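Local coordinates for protein FAD-linked sulfhydryl oxidase ERV1 (Arabidopsis thaliana, PDB 2HJ3) that oxidises thiols to disulfides with FAD, passing electrons to oxygen to give hydrogen peroxide, and supports import and folding of small cysteine-containing proteins in the mitochondrial intermembrane space, at residues D58-K61 and E62-S66; T45-S48 and R49-C53; F77-W80 and L81-H85. All coordinates share one frame; numbering follows the deposited sequence.

Contact 1 (D58-K61 and E62-S66); sequences DHFK and EILRS. With FAD (flavin-adenine dinucleotide), chain K; SO4 (sulfate ion), chain I.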
loop_
_atom_site.group_PDB
_atom_site.type_symbol
_atom_site.label_atom_id
_atom_site.label_comp_id
_atom_site.label_asym_id
_atom_site.label_seq_id
_atom_site.Cartn_x
_atom_site.Cartn_y
_atom_site.Cartn_z
ATOM N N ASP A 58 12.858 -5.490 6.714
ATOM C CA ASP A 58 14.151 -5.071 7.240
ATOM C C ASP A 58 14.995 -4.483 6.117
ATOM O O ASP A 58 15.616 -3.433 6.282
ATOM C CB ASP A 58 14.895 -6.249 7.870
ATOM C CG ASP A 58 14.218 -6.762 9.127
ATOM O OD1 ASP A 58 13.684 -5.935 9.902
ATOM O OD2 ASP A 58 14.231 -7.991 9.346
ATOM N N HIS A 59 15.007 -5.162 4.973
ATOM C CA HIS A 59 15.774 -4.702 3.818
ATOM C C HIS A 59 15.286 -3.352 3.336
ATOM O O HIS A 59 16.088 -2.465 3.030
ATOM C CB HIS A 59 15.681 -5.713 2.678
ATOM C CG HIS A 59 16.449 -6.972 2.929
ATOM N ND1 HIS A 59 16.398 -8.056 2.079
ATOM C CD2 HIS A 59 17.289 -7.317 3.932
ATOM C CE1 HIS A 59 17.171 -9.017 2.550
ATOM N NE2 HIS A 59 17.723 -8.594 3.674
ATOM N N PHE A 60 13.967 -3.201 3.274
ATOM C CA PHE A 60 13.368 -1.948 2.832
ATOM C C PHE A 60 13.779 -0.842 3.790
ATOM O O PHE A 60 14.052 0.287 3.374
ATOM C CB PHE A 60 11.839 -2.068 2.793
ATOM C CG PHE A 60 11.161 -0.919 2.106
ATOM C CD1 PHE A 60 11.309 -0.727 0.733
ATOM C CD2 PHE A 60 10.391 -0.016 2.828
ATOM C CE1 PHE A 60 10.694 0.355 0.091
ATOM C CE2 PHE A 60 9.776 1.063 2.202
ATOM C CZ PHE A 60 9.928 1.248 0.835
ATOM N N LYS A 61 13.832 -1.176 5.075
ATOM C CA LYS A 61 14.217 -0.225 6.114
ATOM C C LYS A 61 15.648 0.262 5.838
ATOM O O LYS A 61 15.920 1.461 5.865
ATOM C CB LYS A 61 14.132 -0.913 7.477
ATOM C CG LYS A 61 13.837 -0.003 8.651
ATOM C CD LYS A 61 13.320 -0.837 9.822
ATOM C CE LYS A 61 12.681 0.024 10.896
ATOM N NZ LYS A 61 11.914 -0.795 11.885
ATOM N N GLU A 62 16.550 -0.678 5.566
ATOM C CA GLU A 62 17.945 -0.362 5.256
ATOM C C GLU A 62 18.002 0.529 4.024
ATOM O O GLU A 62 18.576 1.618 4.059
ATOM C CB GLU A 62 18.734 -1.642 4.975
ATOM C CG GLU A 62 18.919 -2.559 6.169
ATOM C CD GLU A 62 19.316 -3.969 5.759
ATOM O OE1 GLU A 62 20.201 -4.112 4.880
ATOM O OE2 GLU A 62 18.748 -4.931 6.321
ATOM N N ILE A 63 17.400 0.058 2.934
ATOM C CA ILE A 63 17.374 0.808 1.687
ATOM C C ILE A 63 16.840 2.214 1.908
ATOM O O ILE A 63 17.380 3.185 1.385
ATOM C CB ILE A 63 16.503 0.099 0.639
ATOM C CG1 ILE A 63 17.136 -1.241 0.273
ATOM C CG2 ILE A 63 16.350 0.970 -0.593
ATOM C CD1 ILE A 63 16.247 -2.124 -0.538
ATOM N N LEU A 64 15.781 2.321 2.699
ATOM C CA LEU A 64 15.173 3.614 2.982
ATOM C C LEU A 64 16.137 4.513 3.777
ATOM O O LEU A 64 16.219 5.717 3.536
ATOM C CB LEU A 64 13.866 3.396 3.750
ATOM C CG LEU A 64 12.869 4.552 3.798
ATOM C CD1 LEU A 64 12.518 4.979 2.377
ATOM C CD2 LEU A 64 11.620 4.119 4.552
ATOM N N ARG A 65 16.872 3.921 4.715
ATOM C CA ARG A 65 17.833 4.673 5.525
ATOM C C ARG A 65 18.864 5.370 4.646
ATOM O O ARG A 65 19.035 6.585 4.714
ATOM C CB ARG A 65 18.576 3.744 6.488
ATOM C CG ARG A 65 17.712 3.084 7.547
ATOM C CD ARG A 65 17.178 4.096 8.539
ATOM N NE ARG A 65 16.508 3.462 9.673
ATOM C CZ ARG A 65 15.919 4.132 10.658
ATOM N NH1 ARG A 65 15.914 5.459 10.650
ATOM N NH2 ARG A 65 15.340 3.476 11.653
ATOM N N SER A 66 19.544 4.584 3.818
ATOM C CA SER A 66 20.579 5.097 2.928
ATOM C C SER A 66 20.083 5.791 1.661
ATOM O O SER A 66 20.844 6.519 1.034
ATOM C CB SER A 66 21.519 3.966 2.531
ATOM O OG SER A 66 20.795 2.957 1.857
HETATM P PA FAD K . 8.467 -7.988 -8.901
HETATM O O1A FAD K . 9.835 -7.645 -8.420
HETATM O O2A FAD K . 7.328 -8.386 -8.022
HETATM O O5B FAD K . 7.683 -7.289 -10.055
HETATM C C5B FAD K . 6.614 -6.434 -10.421
HETATM C C4B FAD K . 6.726 -6.501 -11.928
HETATM O O4B FAD K . 6.868 -5.060 -12.040
HETATM C C3B FAD K . 7.723 -7.115 -12.952
HETATM O O3B FAD K . 7.323 -8.394 -13.444
HETATM C C2B FAD K . 7.923 -6.030 -13.917
HETATM O O2B FAD K . 6.933 -5.886 -14.887
HETATM C C1B FAD K . 7.927 -4.819 -12.976
HETATM N N9A FAD K . 9.129 -4.266 -12.429
HETATM C C8A FAD K . 10.382 -4.820 -12.068
HETATM N N7A FAD K . 11.334 -4.048 -11.637
HETATM C C5A FAD K . 10.735 -2.794 -11.659
HETATM C C6A FAD K . 11.165 -1.480 -11.380
HETATM N N6A FAD K . 12.455 -1.292 -11.032
HETATM N N1A FAD K . 10.261 -0.442 -11.567
HETATM C C2A FAD K . 8.999 -0.573 -12.049
HETATM N N3A FAD K . 8.574 -1.899 -12.281
HETATM C C4A FAD K . 9.503 -2.962 -12.094
HETATM N N1 FAD K . 11.395 -10.531 -1.413
HETATM C C2 FAD K . 12.412 -11.258 -0.820
HETATM O O2 FAD K . 12.581 -12.477 -1.013
HETATM N N3 FAD K . 13.204 -10.445 -0.027
HETATM C C4 FAD K . 13.020 -9.052 0.155
HETATM O O4 FAD K . 13.824 -8.578 1.025
HETATM C C4X FAD K . 11.990 -8.380 -0.481
HETATM N N5 FAD K . 11.633 -7.002 -0.274
HETATM C C5X FAD K . 10.498 -6.327 -0.784
HETATM C C6 FAD K . 10.217 -4.993 -0.416
HETATM C C7 FAD K . 9.032 -4.374 -0.914
HETATM C C7M FAD K . 8.743 -2.946 -0.425
HETATM C C8 FAD K . 8.148 -5.066 -1.800
HETATM C C8M FAD K . 6.889 -4.570 -2.502
HETATM C C9 FAD K . 8.448 -6.394 -2.131
HETATM C C9A FAD K . 9.564 -7.114 -1.632
HETATM N N10 FAD K . 10.087 -8.488 -1.853
HETATM C C10 FAD K . 11.133 -9.182 -1.294
HETATM C "C1'" FAD K . 9.471 -9.218 -2.910
HETATM C "C2'" FAD K . 10.012 -9.126 -4.299
HETATM O "O2'" FAD K . 10.632 -7.814 -4.504
HETATM C "C3'" FAD K . 9.133 -9.678 -5.378
HETATM O "O3'" FAD K . 7.983 -8.856 -5.476
HETATM C "C4'" FAD K . 8.871 -11.139 -5.710
HETATM O "O4'" FAD K . 10.113 -11.888 -5.605
HETATM C "C5'" FAD K . 8.370 -11.445 -7.063
HETATM O "O5'" FAD K . 9.209 -11.083 -8.165
HETATM P P FAD K . 8.622 -10.902 -9.602
HETATM O O1P FAD K . 9.832 -11.428 -10.227
HETATM O O2P FAD K . 7.274 -11.459 -9.864
HETATM O O3P FAD K . 8.682 -9.296 -9.782
HETATM S S SO4 I . 19.994 -8.585 6.557
HETATM O O1 SO4 I . 18.821 -7.967 7.206
HETATM O O2 SO4 I . 19.569 -9.297 5.337
HETATM O O3 SO4 I . 20.975 -7.538 6.208
HETATM O O4 SO4 I . 20.611 -9.553 7.485
#
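Phe60 and Leu64 stand one turn apart on the same side of helix 54-66, and CE2 of Phe60 comes within 4.3 Å of CD2 of Leu64. This is the packed side. The first torsion of Phe60 sets CG opposite the backbone N (chi1 -169°) and sends the ring inward. Its CD1 meets the flavin methyl C7M of FAD at 3.6 Å, and Met44 and Leu47 of helix 34-50 and Val84 of helix 74-91 also touch the ring. Regular alpha-helical bonds join the two segments, among them Ile63 N to His59 O at 2.8 Å. The helix belongs to the flavin-binding four-helix bundle of the ERV/ALR oxidases, and His59 is an FAD-binding residue. Both imidazole nitrogens have a partner. ND1 makes a weak, bent bond to the flavin O4 at 2.8 Å (128° at the hydrogen), while NE2 bonds at 2.6 Å to O2 of a sulfate, probably from the crystallisation liquor. The rest of the outer side is looser. Glu62 OE2 lies near the plane of the imidazole at its edge, 3.7 Å from His59 CD2, without a hydrogen bond to it. Arg65 bends at chi2, its CG lying against Lys61 O, and its guanidinium forms a salt bridge with another sulfate.

Contact 2 (T45-S48 and R49-C53); sequences TILS and RMYPC. With FAD (flavin-adenine dinucleotide), chain K; SO4 (sulfate ion), chain G; SO4 (sulfate ion), chain E.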
loop_
_atom_site.group_PDB
_atom_site.type_symbol
_atom_site.label_atom_id
_atom_site.label_comp_id
_atom_site.label_asym_id
_atom_site.label_seq_id
_atom_site.Cartn_x
_atom_site.Cartn_y
_atom_site.Cartn_z
ATOM N N THR A 45 7.868 5.180 5.161
ATOM C CA THR A 45 8.308 4.910 6.530
ATOM C C THR A 45 7.417 3.843 7.139
ATOM O O THR A 45 7.896 2.901 7.762
ATOM C CB THR A 45 8.209 6.161 7.411
ATOM O OG1 THR A 45 9.057 7.185 6.879
ATOM C CG2 THR A 45 8.628 5.842 8.842
ATOM N N ILE A 46 6.110 4.006 6.964
ATOM C CA ILE A 46 5.164 3.033 7.487
ATOM C C ILE A 46 5.474 1.659 6.900
ATOM O O ILE A 46 5.550 0.676 7.633
ATOM C CB ILE A 46 3.706 3.452 7.177
ATOM C CG1 ILE A 46 3.374 4.730 7.964
ATOM C CG2 ILE A 46 2.739 2.325 7.535
ATOM C CD1 ILE A 46 1.989 5.259 7.734
ATOM N N LEU A 47 5.680 1.587 5.589
ATOM C CA LEU A 47 6.016 0.309 4.953
ATOM C C LEU A 47 7.301 -0.292 5.516
ATOM O O LEU A 47 7.408 -1.510 5.666
ATOM C CB LEU A 47 6.190 0.470 3.438
ATOM C CG LEU A 47 4.947 0.595 2.564
ATOM C CD1 LEU A 47 5.371 0.846 1.132
ATOM C CD2 LEU A 47 4.121 -0.671 2.649
ATOM N N SER A 48 8.281 0.553 5.822
ATOM C CA SER A 48 9.547 0.054 6.356
ATOM C C SER A 48 9.354 -0.684 7.685
ATOM O O SER A 48 10.183 -1.512 8.065
ATOM C CB SER A 48 10.551 1.201 6.532
ATOM O OG SER A 48 10.160 2.084 7.570
ATOM N N ARG A 49 8.267 -0.384 8.392
ATOM C CA ARG A 49 7.984 -1.058 9.663
ATOM C C ARG A 49 6.906 -2.127 9.524
ATOM O O ARG A 49 7.005 -3.197 10.116
ATOM C CB ARG A 49 7.470 -0.074 10.710
ATOM C CG ARG A 49 8.404 1.022 11.124
ATOM C CD ARG A 49 7.581 2.084 11.809
ATOM N NE ARG A 49 8.355 3.275 12.100
ATOM C CZ ARG A 49 7.837 4.494 12.179
ATOM N NH1 ARG A 49 6.539 4.679 11.980
ATOM N NH2 ARG A 49 8.622 5.528 12.455
ATOM N N MET A 50 5.881 -1.819 8.734
ATOM C CA MET A 50 4.720 -2.686 8.564
ATOM C C MET A 50 4.642 -3.716 7.433
ATOM O O MET A 50 3.789 -4.592 7.484
ATOM C CB MET A 50 3.464 -1.814 8.489
ATOM C CG MET A 50 2.541 -1.878 9.697
ATOM S SD MET A 50 3.193 -1.157 11.209
ATOM C CE MET A 50 3.940 -2.616 11.990
ATOM N N TYR A 51 5.485 -3.625 6.411
ATOM C CA TYR A 51 5.398 -4.595 5.323
ATOM C C TYR A 51 5.324 -6.019 5.885
ATOM O O TYR A 51 6.217 -6.455 6.610
ATOM C CB TYR A 51 6.588 -4.454 4.377
ATOM C CG TYR A 51 6.409 -5.233 3.096
ATOM C CD1 TYR A 51 5.383 -4.915 2.205
ATOM C CD2 TYR A 51 7.241 -6.303 2.788
ATOM C CE1 TYR A 51 5.191 -5.645 1.038
ATOM C CE2 TYR A 51 7.054 -7.047 1.624
ATOM C CZ TYR A 51 6.028 -6.713 0.752
ATOM O OH TYR A 51 5.830 -7.453 -0.392
ATOM N N PRO A 52 4.243 -6.756 5.557
ATOM C CA PRO A 52 3.927 -8.133 5.971
ATOM C C PRO A 52 4.900 -9.282 5.708
ATOM O O PRO A 52 4.493 -10.436 5.756
ATOM C CB PRO A 52 2.573 -8.393 5.316
ATOM C CG PRO A 52 1.969 -7.044 5.243
ATOM C CD PRO A 52 3.122 -6.195 4.780
ATOM N N CYS A 53 6.156 -8.988 5.394
ATOM C CA CYS A 53 7.159 -10.039 5.207
ATOM C C CYS A 53 8.362 -9.553 6.003
ATOM O O CYS A 53 9.035 -8.602 5.616
ATOM C CB CYS A 53 7.540 -10.274 3.721
ATOM S SG CYS A 53 9.270 -10.860 3.532
HETATM P PA FAD K . 8.467 -7.988 -8.901
HETATM O O1A FAD K . 9.835 -7.645 -8.420
HETATM O O2A FAD K . 7.328 -8.386 -8.022
HETATM O O5B FAD K . 7.683 -7.289 -10.055
HETATM C C5B FAD K . 6.614 -6.434 -10.421
HETATM C C4B FAD K . 6.726 -6.501 -11.928
HETATM O O4B FAD K . 6.868 -5.060 -12.040
HETATM C C3B FAD K . 7.723 -7.115 -12.952
HETATM O O3B FAD K . 7.323 -8.394 -13.444
HETATM C C2B FAD K . 7.923 -6.030 -13.917
HETATM O O2B FAD K . 6.933 -5.886 -14.887
HETATM C C1B FAD K . 7.927 -4.819 -12.976
HETATM N N9A FAD K . 9.129 -4.266 -12.429
HETATM C C8A FAD K . 10.382 -4.820 -12.068
HETATM N N7A FAD K . 11.334 -4.048 -11.637
HETATM C C5A FAD K . 10.735 -2.794 -11.659
HETATM C C6A FAD K . 11.165 -1.480 -11.380
HETATM N N6A FAD K . 12.455 -1.292 -11.032
HETATM N N1A FAD K . 10.261 -0.442 -11.567
HETATM C C2A FAD K . 8.999 -0.573 -12.049
HETATM N N3A FAD K . 8.574 -1.899 -12.281
HETATM C C4A FAD K . 9.503 -2.962 -12.094
HETATM N N1 FAD K . 11.395 -10.531 -1.413
HETATM C C2 FAD K . 12.412 -11.258 -0.820
HETATM O O2 FAD K . 12.581 -12.477 -1.013
HETATM N N3 FAD K . 13.204 -10.445 -0.027
HETATM C C4 FAD K . 13.020 -9.052 0.155
HETATM O O4 FAD K . 13.824 -8.578 1.025
HETATM C C4X FAD K . 11.990 -8.380 -0.481
HETATM N N5 FAD K . 11.633 -7.002 -0.274
HETATM C C5X FAD K . 10.498 -6.327 -0.784
HETATM C C6 FAD K . 10.217 -4.993 -0.416
HETATM C C7 FAD K . 9.032 -4.374 -0.914
HETATM C C7M FAD K . 8.743 -2.946 -0.425
HETATM C C8 FAD K . 8.148 -5.066 -1.800
HETATM C C8M FAD K . 6.889 -4.570 -2.502
HETATM C C9 FAD K . 8.448 -6.394 -2.131
HETATM C C9A FAD K . 9.564 -7.114 -1.632
HETATM N N10 FAD K . 10.087 -8.488 -1.853
HETATM C C10 FAD K . 11.133 -9.182 -1.294
HETATM C "C1'" FAD K . 9.471 -9.218 -2.910
HETATM C "C2'" FAD K . 10.012 -9.126 -4.299
HETATM O "O2'" FAD K . 10.632 -7.814 -4.504
HETATM C "C3'" FAD K . 9.133 -9.678 -5.378
HETATM O "O3'" FAD K . 7.983 -8.856 -5.476
HETATM C "C4'" FAD K . 8.871 -11.139 -5.710
HETATM O "O4'" FAD K . 10.113 -11.888 -5.605
HETATM C "C5'" FAD K . 8.370 -11.445 -7.063
HETATM O "O5'" FAD K . 9.209 -11.083 -8.165
HETATM P P FAD K . 8.622 -10.902 -9.602
HETATM O O1P FAD K . 9.832 -11.428 -10.227
HETATM O O2P FAD K . 7.274 -11.459 -9.864
HETATM O O3P FAD K . 8.682 -9.296 -9.782
HETATM S S SO4 G . 7.765 9.057 11.753
HETATM O O1 SO4 G . 7.811 8.686 13.189
HETATM O O2 SO4 G . 9.029 8.656 11.101
HETATM O O3 SO4 G . 6.625 8.368 11.103
HETATM O O4 SO4 G . 7.609 10.522 11.614
HETATM S S SO4 E . 12.154 3.400 12.440
HETATM O O1 SO4 E . 11.039 3.310 13.404
HETATM O O2 SO4 E . 13.225 2.471 12.858
HETATM O O3 SO4 E . 11.674 3.034 11.090
HETATM O O4 SO4 E . 12.671 4.784 12.415
#
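Tyr51 N bonds to Leu47 O at 3.0 Å as the backbone leaves helical geometry, while Ile46 O one residue earlier accepts from both Arg49 N and Met50 N. The Met50 bond is nearly straight at 2.7 Å; the Arg49 donor sits well above the carbonyl plane. This is the C-terminal end of helix 34-50 in the four-helix bundle, and the chain runs on through Pro52 to Cys53, which forms the redox-active disulfide with Cys56. On the outer side Thr45 and Arg49 lie side by side. The methyl CG2 of Thr45 rests over one face of the guanidinium, 3.6 Å from NH2 of Arg49. Arg49 reaches out extended from CG to NE. Its NE bonds to O1 of one sulfate at 3.0 Å, and NH2 makes a weak bond to a second sulfate. The strongest partner is elsewhere: NH1 forms a salt bridge with Asp39 of the second subunit, so this arginine ties the helix end to the dimer interface. On the inner side Leu47 CD2 meets Tyr51 CD1 at 4.4 Å. A chi1 of -168° turns the Tyr51 ring anti to N, which carries the phenol away from the helix and onto the flavin. FAD C7 lies over one ring face, offset toward the rim, and Tyr51 OH comes within 3.3 Å of FAD C9.

Contact 3 (F77-W80 and L81-H85); sequences FSQW and LCHVH. With FAD (flavin-adenine dinucleotide), chain K; SO4 (sulfate ion), chain F.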
loop_
_atom_site.group_PDB
_atom_site.type_symbol
_atom_site.label_atom_id
_atom_site.label_comp_id
_atom_site.label_asym_id
_atom_site.label_seq_id
_atom_site.Cartn_x
_atom_site.Cartn_y
_atom_site.Cartn_z
ATOM N N PHE A 77 10.055 10.659 -7.812
ATOM C CA PHE A 77 9.417 9.577 -7.068
ATOM C C PHE A 77 9.375 8.292 -7.901
ATOM O O PHE A 77 9.712 7.223 -7.407
ATOM C CB PHE A 77 8.013 10.010 -6.637
ATOM C CG PHE A 77 7.350 9.058 -5.682
ATOM C CD1 PHE A 77 8.089 8.422 -4.686
ATOM C CD2 PHE A 77 5.987 8.793 -5.776
ATOM C CE1 PHE A 77 7.479 7.535 -3.800
ATOM C CE2 PHE A 77 5.368 7.909 -4.896
ATOM C CZ PHE A 77 6.113 7.278 -3.907
ATOM N N SER A 78 8.979 8.406 -9.167
ATOM C CA SER A 78 8.934 7.253 -10.070
ATOM C C SER A 78 10.302 6.601 -10.147
ATOM O O SER A 78 10.431 5.386 -10.014
ATOM C CB SER A 78 8.567 7.675 -11.488
ATOM O OG SER A 78 7.370 8.406 -11.517
ATOM N N GLN A 79 11.322 7.422 -10.383
ATOM C CA GLN A 79 12.693 6.931 -10.501
ATOM C C GLN A 79 13.139 6.300 -9.197
ATOM O O GLN A 79 13.568 5.145 -9.167
ATOM C CB GLN A 79 13.637 8.077 -10.866
ATOM C CG GLN A 79 13.343 8.727 -12.210
ATOM C CD GLN A 79 13.585 7.784 -13.368
ATOM O OE1 GLN A 79 12.799 7.744 -14.317
ATOM N NE2 GLN A 79 14.680 7.025 -13.305
ATOM N N TRP A 80 13.030 7.061 -8.113
ATOM C CA TRP A 80 13.433 6.572 -6.807
ATOM C C TRP A 80 12.827 5.201 -6.511
ATOM O O TRP A 80 13.527 4.277 -6.096
ATOM C CB TRP A 80 13.008 7.561 -5.716
ATOM C CG TRP A 80 13.317 7.058 -4.342
ATOM C CD1 TRP A 80 14.526 7.070 -3.718
ATOM C CD2 TRP A 80 12.416 6.383 -3.460
ATOM N NE1 TRP A 80 14.441 6.437 -2.496
ATOM C CE2 TRP A 80 13.155 6.005 -2.315
ATOM C CE3 TRP A 80 11.056 6.057 -3.526
ATOM C CZ2 TRP A 80 12.580 5.317 -1.243
ATOM C CZ3 TRP A 80 10.483 5.374 -2.464
ATOM C CH2 TRP A 80 11.246 5.010 -1.335
ATOM N N LEU A 81 11.523 5.069 -6.732
ATOM C CA LEU A 81 10.833 3.807 -6.467
ATOM C C LEU A 81 11.379 2.683 -7.346
ATOM O O LEU A 81 11.414 1.527 -6.937
ATOM C CB LEU A 81 9.329 3.977 -6.697
ATOM C CG LEU A 81 8.403 2.933 -6.069
ATOM C CD1 LEU A 81 8.696 2.781 -4.582
ATOM C CD2 LEU A 81 6.968 3.366 -6.285
ATOM N N CYS A 82 11.810 3.033 -8.556
ATOM C CA CYS A 82 12.369 2.051 -9.479
ATOM C C CYS A 82 13.749 1.612 -9.007
ATOM O O CYS A 82 14.108 0.432 -9.112
ATOM C CB CYS A 82 12.455 2.644 -10.887
ATOM S SG CYS A 82 13.328 1.616 -12.115
ATOM N N HIS A 83 14.521 2.557 -8.466
ATOM C CA HIS A 83 15.865 2.235 -7.976
ATOM C C HIS A 83 15.754 1.355 -6.751
ATOM O O HIS A 83 16.539 0.425 -6.560
ATOM C CB HIS A 83 16.648 3.509 -7.628
ATOM C CG HIS A 83 16.945 4.374 -8.811
ATOM N ND1 HIS A 83 17.657 3.921 -9.900
ATOM C CD2 HIS A 83 16.558 5.635 -9.113
ATOM C CE1 HIS A 83 17.685 4.860 -10.828
ATOM N NE2 HIS A 83 17.024 5.910 -10.376
ATOM N N VAL A 84 14.773 1.659 -5.912
ATOM C CA VAL A 84 14.562 0.875 -4.712
ATOM C C VAL A 84 14.194 -0.540 -5.129
ATOM O O VAL A 84 14.772 -1.506 -4.645
ATOM C CB VAL A 84 13.450 1.494 -3.846
ATOM C CG1 VAL A 84 12.897 0.459 -2.867
ATOM C CG2 VAL A 84 14.016 2.693 -3.095
ATOM N N HIS A 85 13.249 -0.658 -6.053
ATOM C CA HIS A 85 12.832 -1.971 -6.527
ATOM C C HIS A 85 14.028 -2.729 -7.122
ATOM O O HIS A 85 14.136 -3.946 -6.966
ATOM C CB HIS A 85 11.720 -1.821 -7.565
ATOM C CG HIS A 85 10.994 -3.094 -7.870
ATOM N ND1 HIS A 85 9.856 -3.131 -8.650
ATOM C CD2 HIS A 85 11.231 -4.371 -7.490
ATOM C CE1 HIS A 85 9.422 -4.376 -8.732
ATOM N NE2 HIS A 85 10.237 -5.148 -8.036
HETATM P PA FAD K . 8.467 -7.988 -8.901
HETATM O O1A FAD K . 9.835 -7.645 -8.420
HETATM O O2A FAD K . 7.328 -8.386 -8.022
HETATM O O5B FAD K . 7.683 -7.289 -10.055
HETATM C C5B FAD K . 6.614 -6.434 -10.421
HETATM C C4B FAD K . 6.726 -6.501 -11.928
HETATM O O4B FAD K . 6.868 -5.060 -12.040
HETATM C C3B FAD K . 7.723 -7.115 -12.952
HETATM O O3B FAD K . 7.323 -8.394 -13.444
HETATM C C2B FAD K . 7.923 -6.030 -13.917
HETATM O O2B FAD K . 6.933 -5.886 -14.887
HETATM C C1B FAD K . 7.927 -4.819 -12.976
HETATM N N9A FAD K . 9.129 -4.266 -12.429
HETATM C C8A FAD K . 10.382 -4.820 -12.068
HETATM N N7A FAD K . 11.334 -4.048 -11.637
HETATM C C5A FAD K . 10.735 -2.794 -11.659
HETATM C C6A FAD K . 11.165 -1.480 -11.380
HETATM N N6A FAD K . 12.455 -1.292 -11.032
HETATM N N1A FAD K . 10.261 -0.442 -11.567
HETATM C C2A FAD K . 8.999 -0.573 -12.049
HETATM N N3A FAD K . 8.574 -1.899 -12.281
HETATM C C4A FAD K . 9.503 -2.962 -12.094
HETATM N N1 FAD K . 11.395 -10.531 -1.413
HETATM C C2 FAD K . 12.412 -11.258 -0.820
HETATM O O2 FAD K . 12.581 -12.477 -1.013
HETATM N N3 FAD K . 13.204 -10.445 -0.027
HETATM C C4 FAD K . 13.020 -9.052 0.155
HETATM O O4 FAD K . 13.824 -8.578 1.025
HETATM C C4X FAD K . 11.990 -8.380 -0.481
HETATM N N5 FAD K . 11.633 -7.002 -0.274
HETATM C C5X FAD K . 10.498 -6.327 -0.784
HETATM C C6 FAD K . 10.217 -4.993 -0.416
HETATM C C7 FAD K . 9.032 -4.374 -0.914
HETATM C C7M FAD K . 8.743 -2.946 -0.425
HETATM C C8 FAD K . 8.148 -5.066 -1.800
HETATM C C8M FAD K . 6.889 -4.570 -2.502
HETATM C C9 FAD K . 8.448 -6.394 -2.131
HETATM C C9A FAD K . 9.564 -7.114 -1.632
HETATM N N10 FAD K . 10.087 -8.488 -1.853
HETATM C C10 FAD K . 11.133 -9.182 -1.294
HETATM C "C1'" FAD K . 9.471 -9.218 -2.910
HETATM C "C2'" FAD K . 10.012 -9.126 -4.299
HETATM O "O2'" FAD K . 10.632 -7.814 -4.504
HETATM C "C3'" FAD K . 9.133 -9.678 -5.378
HETATM O "O3'" FAD K . 7.983 -8.856 -5.476
HETATM C "C4'" FAD K . 8.871 -11.139 -5.710
HETATM O "O4'" FAD K . 10.113 -11.888 -5.605
HETATM C "C5'" FAD K . 8.370 -11.445 -7.063
HETATM O "O5'" FAD K . 9.209 -11.083 -8.165
HETATM P P FAD K . 8.622 -10.902 -9.602
HETATM O O1P FAD K . 9.832 -11.428 -10.227
HETATM O O2P FAD K . 7.274 -11.459 -9.864
HETATM O O3P FAD K . 8.682 -9.296 -9.782
HETATM S S SO4 F . 19.597 0.871 -10.725
HETATM O O1 SO4 F . 20.587 1.792 -10.143
HETATM O O2 SO4 F . 20.009 -0.518 -10.460
HETATM O O3 SO4 F . 18.275 1.125 -10.123
HETATM O O4 SO4 F . 19.518 1.090 -12.181
#
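Helix 74-91 of the ERV/ALR four-helix bundle contributes to the adenine and phosphate part of the FAD site, and its middle turns make this contact. Four alpha-helical bonds join the segments, among them Val84 N to Trp80 O at 2.9 Å. The main side-chain contact is a CH-pi interaction. Val84 CG2 sits over one face of the Trp80 indole, 3.8 Å from the centroid of its six-membered ring and 25° off the normal. Leu81 CD1 adds a contact at 3.8 Å to CZ3 of Trp80. With its first torsion at 176°, the indole leans along the helix toward these two side chains, and its NE1 is bonded to Asn67 O, which fixes its turn. With the indole replaced by an alanine, Val84 CG2 and Leu81 CD1 would probably lose their aromatic surface and Asn67 O its donor. On the exposed side His83 ND1 bonds to O3 of a sulfate at 2.9 Å, while CD2 of its ring lies by Gln79 O. Toward the cofactor, Cys82 O accepts a weak bond from FAD N6A at 3.1 Å. His85 NE2 bonds to the phosphate oxygen O1A of FAD at 2.6 Å, and FAD N7A lies over one face of its ring, offset toward the rim. His85 ND1 bonds to His22, and Cys82 SG forms a disulfide with Cys99. Leu81 packs on Leu21 and Ala25 of helix 10-27, Trp80 on Met44 of helix 34-50, and Cys82 on Val102 of helix 102-105.

How the contacts relate
All three contacts are short local pieces of helix beside one FAD, and contact 2 includes the end of its helix. Contact 3 is the buried one, contact 2 partly buried, contact 1 at the surface. Contact 1 is the middle member: Phe60 CD2 reaches Ser48 CA of contact 2 at 3.6 Å, and Leu64 CD1 reaches Trp80 CZ2 of contact 3 at 3.6 Å. Contacts 2 and 3 do not touch, their nearest atoms being about 7 Å apart. Contacts 1 and 2 meet the flavin, by histidine and phenylalanine in one and tyrosine in the other; contact 3 holds adenine and phosphate. Each has sulfate, probably from the crystallisation liquor, on its outer side, but only contact 2 reaches the second subunit.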